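PDB 4N03: ABC-type branched-chain amino acid transport systems periplasmic component-like protein from Thermomonospora curvata, which probably captures a fatty acid outside the membrane and delivers it to an ABC transporter, as a substrate-binding protein of the leucine-binding protein family. Local coordinates for residues Q57-Y60 / Y61-V64; A89-I92 / Y93-N97; K163-K166 / K167-L171. All coordinates share one frame; numbering follows the deposited sequence.

Overall arrangement
All three contacts are local. They follow one another along the chain, and none nests in or crosses another. Contact 1 comes first, on helix 47-66, which links strands 33-40 and 74-81 of the four-stranded parallel sheet. Contact 2 follows on helix 86-96, which leads from strand 74-81 toward strand 103-107 of the same sheet. Their centres are about 23 Å apart. Contact 3 closes a tight turn between helix 148-161 and strand 170-176, at the start of a strand of the seven-stranded mixed sheet. Its centre is about 45 Å from the centres of both others, on the opposite side of the chain's centre.

Contact 1 (Q57-Y60 / Y61-V64); sequences QQLY and YEEV
Tyr-61 OH donates to Gln-57 OE1 at 2.7 Å, the shortest polar bond between these two turns of helix. It comes from above the carbonyl plane, 57° out of it, rather than in the direction of a lone pair. The two side chains run side by side in the same direction, with amide and ring planes nearly perpendicular. In Gln-57, CG lies beside the backbone N (chi1 -70°), and a bend at chi2 brings the amide to the hydroxyl. The same amide is held at its other end, where NE2 bonds to Pro-104 O.

Gln-57 O also lies over one face of the Tyr-61 ring, 3.1 Å above its plane and offset toward the rim. This oxygen accepts a bond from the backbone N of Tyr-61 at 3.0 Å. The bonds from Glu-62 N to Gln-58 O, Glu-63 N to Leu-59 O and Val-64 N to Tyr-60 O continue the i to i+4 helix pattern.

On another side of the helix, Val-64 CG2 meets Tyr-60 CE1 at 3.7 Å, approaching the ring obliquely. The Tyr-60 ring also packs edge-to-face with Tyr-315. Glu-63 is extended beyond CG, and its OE2 lies 3.7 Å from Leu-59 CD1. Its OE1 bonds to Tyr-315 OH, so the carboxylate joins this helix to helix 309-330.

Tyr-61 packs on Leu-36 and Ala-77 of the two flanking strands. These i to i+4 pairs belong to the crossover helix of a beta-alpha-beta unit, formed by strand 33-40, helix 47-66 and strand 74-81 in the periplasmic binding protein fold.

Contact 2 (A89-I92 / Y93-N97); sequences AVSI and YTELN
Thr-94 OG1 donates to Ser-91 O at 2.8 Å, one turn back along the helix. Its torsion sets OG1 between the backbone N and the carbonyl carbon (chi1 64°), where it can reach that oxygen. Glu-95 N also donates to Ser-91 O, at 3.1 Å. Both donors come from the same face of the carbonyl plane, so one backbone oxygen is gripped twice. The methyl CG2 of Thr-94 lies 3.2 Å from Val-90 O.

On the exposed side, Ser-91 and Glu-95 each have two conformers. In the pair given, a water lies 2.6 Å from Ser-91 OG and donates to Glu-95 OE1 at 2.8 Å. In that same conformer, OE1 of Glu-95 lies near Ile-92 CG1.

On the buried side, Ile-92 and Leu-96 lie side by side and point the same way. CG2 of Ile-92 meets CD1 of Leu-96 at 3.7 Å. Leu-96 also packs on Val-78 of strand 74-81. Replacing Leu-96 with an alanine would probably leave Ile-92 CG2 without its neighbour and open a gap against Val-78.

These are i to i+3 and i to i+4 contacts on amphipathic helix 86-96, which packs against the parallel sheet of this alpha/beta fold. Tyr-93 N to Ala-89 O and Thr-94 N to Val-90 O are regular helix bonds. The bonds to Ile-92 O from Glu-95 N and Leu-96 N are both weak.

Further out, Ile-92 rests on Arg-80 of strand 74-81 and on His-82. Val-90 packs on Ala-114 and Val-115 of helix 109-122. Tyr-93 bonds through OH to Asp-122 OD2, and in the conformer given Asn-97 ND2 bonds to the same carboxylate oxygen.

Contact 3 (K163-K166 / K167-L171); sequences KLIK and KGDKL
Lys-166 and Asp-169 are the two ends of a tight turn between helix 148-161 and strand 170-176, joined by hydrogen bonds and a salt bridge. Lys-166 N donates to Asp-169 OD2 at 2.9 Å, from above the carboxylate plane. In the other direction, Asp-169 N donates to Lys-166 O at 3.0 Å. Lys-166 NZ adds a salt bridge to Asp-169 OD1, also 2.9 Å long, on the syn lone pair of that oxygen. The lysine reaches it because CG sits between the backbone N and carbonyl carbon (chi1 66°) and the chain bends at chi4. The two side chains cross at about a right angle. A water accepts from Lys-166 NZ and donates to Asp-169 OD2.

Lys-166 to Asp-169 form a type II beta turn. Gly-168 has positive phi (95°), and a side chain here would collide with the carbonyl oxygen of Lys-167. Helix 148-161 closes in a Schellman motif at Lys-163, ahead of the turn.

Asp-224 OD2 lies close to Asp-169 OD1, so the lysine probably offsets like charges there. Beneath the turn, Ile-165 CD1 meets Leu-171 CD2 at 4.0 Å, and both residues pack on Ala-225 of strand 225-229 and on helix 148-161.

Contact 1 (Q57-Y60 / Y61-V64)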
# COMPACT_ATOMS: atom_id res chain seq x y z
N GLN A 57 4.12 -9.84 -8.13
CA GLN A 57 4.72 -9.17 -9.29
C GLN A 57 5.43 -10.22 -10.17
O GLN A 57 5.26 -10.17 -11.38
CB GLN A 57 5.72 -8.10 -8.85
CG GLN A 57 5.07 -6.87 -8.20
CD GLN A 57 5.52 -5.57 -8.77
OE1 GLN A 57 6.52 -5.46 -9.46
NE2 GLN A 57 4.79 -4.51 -8.42
N GLN A 58 6.23 -11.09 -9.56
CA GLN A 58 6.94 -12.10 -10.35
C GLN A 58 5.91 -13.03 -11.09
O GLN A 58 6.15 -13.42 -12.25
CB GLN A 58 8.02 -12.87 -9.51
CG GLN A 58 9.17 -12.09 -8.81
CD GLN A 58 10.36 -11.54 -9.66
OE1 GLN A 58 10.59 -11.94 -10.80
NE2 GLN A 58 11.12 -10.60 -9.09
N LEU A 59 4.81 -13.35 -10.47
CA LEU A 59 3.77 -14.13 -11.12
C LEU A 59 3.25 -13.43 -12.36
O LEU A 59 3.17 -14.04 -13.46
CB LEU A 59 2.61 -14.36 -10.15
CG LEU A 59 1.43 -15.13 -10.74
CD1 LEU A 59 1.71 -16.54 -11.19
CD2 LEU A 59 0.27 -15.12 -9.75
N TYR A 60 2.93 -12.15 -12.23
CA TYR A 60 2.46 -11.37 -13.37
C TYR A 60 3.52 -11.37 -14.51
O TYR A 60 3.20 -11.60 -15.67
CB TYR A 60 2.12 -9.92 -12.92
CG TYR A 60 1.20 -9.20 -13.88
CD1 TYR A 60 1.67 -8.68 -15.09
CD2 TYR A 60 -0.14 -9.06 -13.61
CE1 TYR A 60 0.79 -8.06 -15.98
CE2 TYR A 60 -1.02 -8.47 -14.48
CZ TYR A 60 -0.54 -7.94 -15.67
OH TYR A 60 -1.43 -7.38 -16.53
N TYR A 61 4.77 -11.06 -14.17
CA TYR A 61 5.80 -10.94 -15.19
C TYR A 61 6.04 -12.30 -15.85
O TYR A 61 6.27 -12.35 -17.05
CB TYR A 61 7.11 -10.38 -14.63
CG TYR A 61 6.97 -9.02 -13.98
CD1 TYR A 61 6.13 -8.05 -14.52
CD2 TYR A 61 7.61 -8.73 -12.81
CE1 TYR A 61 5.96 -6.83 -13.92
CE2 TYR A 61 7.45 -7.47 -12.20
CZ TYR A 61 6.61 -6.54 -12.75
OH TYR A 61 6.36 -5.32 -12.17
N GLU A 62 6.01 -13.39 -15.09
CA GLU A 62 6.11 -14.73 -15.69
C GLU A 62 4.97 -14.95 -16.69
O GLU A 62 5.21 -15.54 -17.79
CB GLU A 62 6.11 -15.80 -14.60
CG GLU A 62 5.94 -17.24 -15.10
CD GLU A 62 5.72 -18.23 -13.95
OE1 GLU A 62 6.74 -18.69 -13.38
OE2 GLU A 62 4.53 -18.53 -13.62
N GLU A 63 3.74 -14.67 -16.35
CA GLU A 63 2.61 -14.81 -17.27
C GLU A 63 2.82 -13.99 -18.55
O GLU A 63 2.56 -14.48 -19.65
CB GLU A 63 1.30 -14.38 -16.59
CG GLU A 63 0.90 -15.34 -15.48
CD GLU A 63 -0.22 -14.82 -14.59
OE1 GLU A 63 -0.57 -13.60 -14.62
OE2 GLU A 63 -0.75 -15.67 -13.80
N VAL A 64 3.31 -12.75 -18.40
CA VAL A 64 3.63 -11.93 -19.53
C VAL A 64 4.73 -12.52 -20.39
O VAL A 64 4.62 -12.57 -21.65
CB VAL A 64 4.02 -10.49 -19.07
CG1 VAL A 64 4.60 -9.72 -20.24
CG2 VAL A 64 2.82 -9.76 -18.51

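Contact 2 (A89-I92 / Y93-N97)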
# COMPACT_ATOMS: atom_id res chain seq x y z
N ALA A 89 17.49 1.56 1.73
CA ALA A 89 16.74 1.84 0.50
C ALA A 89 17.51 2.76 -0.44
O ALA A 89 17.49 2.60 -1.64
CB ALA A 89 15.38 2.43 0.82
N VAL A 90 18.12 3.80 0.12
CA VAL A 90 18.96 4.70 -0.67
C VAL A 90 20.14 4.01 -1.34
O VAL A 90 20.44 4.23 -2.53
CB VAL A 90 19.46 5.86 0.14
CG1 VAL A 90 20.46 6.71 -0.61
CG2 VAL A 90 18.31 6.76 0.59
N SER A 91 20.87 3.25 -0.57
CA SER A 91 21.96 2.45 -1.07
C SER A 91 21.48 1.52 -2.20
O SER A 91 22.11 1.42 -3.24
CB SER A 91 22.54 1.63 0.09
OG SER A 91 23.66 0.88 -0.35
N ILE A 92 20.33 0.86 -1.99
CA ILE A 92 19.74 -0.01 -3.01
C ILE A 92 19.38 0.79 -4.25
O ILE A 92 19.69 0.40 -5.34
CB ILE A 92 18.52 -0.76 -2.49
CG1 ILE A 92 19.01 -1.89 -1.57
CG2 ILE A 92 17.65 -1.30 -3.63
CD1 ILE A 92 17.97 -2.47 -0.64
N TYR A 93 18.76 1.96 -4.05
CA TYR A 93 18.39 2.78 -5.19
C TYR A 93 19.63 3.06 -6.03
O TYR A 93 19.61 2.96 -7.25
CB TYR A 93 17.69 4.07 -4.74
CG TYR A 93 17.25 4.91 -5.91
CD1 TYR A 93 18.11 5.84 -6.47
CD2 TYR A 93 16.04 4.70 -6.53
CE1 TYR A 93 17.74 6.56 -7.60
CE2 TYR A 93 15.66 5.43 -7.64
CZ TYR A 93 16.52 6.36 -8.17
OH TYR A 93 16.14 7.04 -9.29
N THR A 94 20.72 3.43 -5.39
CA THR A 94 21.90 3.82 -6.17
C THR A 94 22.53 2.61 -6.86
O THR A 94 23.19 2.78 -7.88
CB THR A 94 22.92 4.52 -5.31
OG1 THR A 94 23.37 3.62 -4.34
CG2 THR A 94 22.37 5.68 -4.59
N GLU A 95 22.29 1.40 -6.35
CA GLU A 95 22.75 0.17 -7.00
C GLU A 95 21.89 -0.25 -8.18
O GLU A 95 22.32 -1.05 -9.04
CB GLU A 95 22.69 -0.99 -6.02
CG GLU A 95 23.61 -0.97 -4.84
CD GLU A 95 23.41 -2.22 -4.01
OE1 GLU A 95 22.59 -2.23 -3.04
OE2 GLU A 95 24.03 -3.26 -4.36
N LEU A 96 20.66 0.23 -8.22
CA LEU A 96 19.75 -0.17 -9.27
C LEU A 96 19.61 0.90 -10.33
O LEU A 96 19.23 0.55 -11.44
CB LEU A 96 18.35 -0.39 -8.71
CG LEU A 96 18.16 -1.56 -7.77
CD1 LEU A 96 16.73 -1.48 -7.23
CD2 LEU A 96 18.40 -2.85 -8.51
N ASN A 97 19.81 2.19 -10.01
CA ASN A 97 19.18 3.23 -10.82
C ASN A 97 19.71 3.35 -12.23
O ASN A 97 19.03 3.82 -13.10
CB ASN A 97 19.15 4.60 -10.12
CG ASN A 97 20.53 5.21 -9.93
OD1 ASN A 97 21.51 4.51 -9.70
ND2 ASN A 97 20.61 6.55 -9.99
O HOH W 1 23.02 -1.61 -0.33

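Contact 3 (K163-K166 / K167-L171)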
# COMPACT_ATOMS: atom_id res chain seq x y z
N LYS A 163 -22.03 4.35 14.84
CA LYS A 163 -22.31 4.62 16.25
C LYS A 163 -21.27 3.97 17.19
O LYS A 163 -21.55 3.75 18.37
CB LYS A 163 -23.76 4.29 16.60
CG LYS A 163 -24.74 5.04 15.73
CD LYS A 163 -26.19 4.82 16.13
CE LYS A 163 -26.59 5.56 17.40
NZ LYS A 163 -28.05 5.47 17.64
N LEU A 164 -20.09 3.69 16.65
CA LEU A 164 -18.99 3.19 17.45
C LEU A 164 -18.31 4.33 18.20
O LEU A 164 -17.63 4.09 19.18
CB LEU A 164 -18.01 2.43 16.57
CG LEU A 164 -18.53 1.11 15.96
CD1 LEU A 164 -17.51 0.52 15.01
CD2 LEU A 164 -18.88 0.12 17.03
N ILE A 165 -18.49 5.56 17.69
CA ILE A 165 -18.12 6.78 18.38
C ILE A 165 -19.26 7.77 18.19
O ILE A 165 -20.11 7.59 17.34
CB ILE A 165 -16.79 7.36 17.87
CG1 ILE A 165 -16.89 7.69 16.41
CG2 ILE A 165 -15.65 6.40 18.15
CD1 ILE A 165 -15.65 8.34 15.83
N LYS A 166 -19.23 8.81 19.00
CA LYS A 166 -20.20 9.91 18.92
C LYS A 166 -19.48 11.23 19.16
O LYS A 166 -18.37 11.26 19.64
CB LYS A 166 -21.29 9.71 19.94
CG LYS A 166 -20.83 9.79 21.38
CD LYS A 166 -21.94 9.44 22.37
CE LYS A 166 -21.42 9.56 23.81
NZ LYS A 166 -20.20 8.76 24.15
N LYS A 167 -20.15 12.33 18.79
CA LYS A 167 -19.59 13.64 19.00
C LYS A 167 -19.13 13.80 20.44
O LYS A 167 -19.82 13.40 21.36
CB LYS A 167 -20.61 14.74 18.63
CG LYS A 167 -20.12 16.17 18.79
CD LYS A 167 -21.15 17.16 18.28
CE LYS A 167 -20.57 18.55 18.32
NZ LYS A 167 -21.53 19.53 17.75
N GLY A 168 -17.94 14.37 20.63
CA GLY A 168 -17.37 14.57 21.95
C GLY A 168 -16.43 13.46 22.41
O GLY A 168 -15.72 13.62 23.36
N ASP A 169 -16.40 12.33 21.68
CA ASP A 169 -15.53 11.19 22.02
C ASP A 169 -14.08 11.50 21.68
O ASP A 169 -13.75 12.47 20.99
CB ASP A 169 -15.99 9.93 21.29
CG ASP A 169 -17.20 9.26 21.92
OD1 ASP A 169 -17.66 9.69 22.98
OD2 ASP A 169 -17.62 8.24 21.30
N LYS A 170 -13.21 10.63 22.16
CA LYS A 170 -11.78 10.74 22.02
C LYS A 170 -11.20 9.54 21.24
O LYS A 170 -11.47 8.35 21.55
CB LYS A 170 -11.12 10.77 23.40
CG LYS A 170 -9.60 10.96 23.36
CD LYS A 170 -9.01 10.95 24.76
CE LYS A 170 -9.41 12.13 25.61
NZ LYS A 170 -8.73 12.05 26.96
N LEU A 171 -10.39 9.84 20.24
CA LEU A 171 -9.66 8.86 19.47
C LEU A 171 -8.24 8.82 19.94
O LEU A 171 -7.62 9.86 20.06
CB LEU A 171 -9.67 9.27 17.98
CG LEU A 171 -11.02 9.64 17.36
CD1 LEU A 171 -10.80 10.07 15.92
CD2 LEU A 171 -11.96 8.46 17.42
O HOH W 2 -19.44 6.45 22.14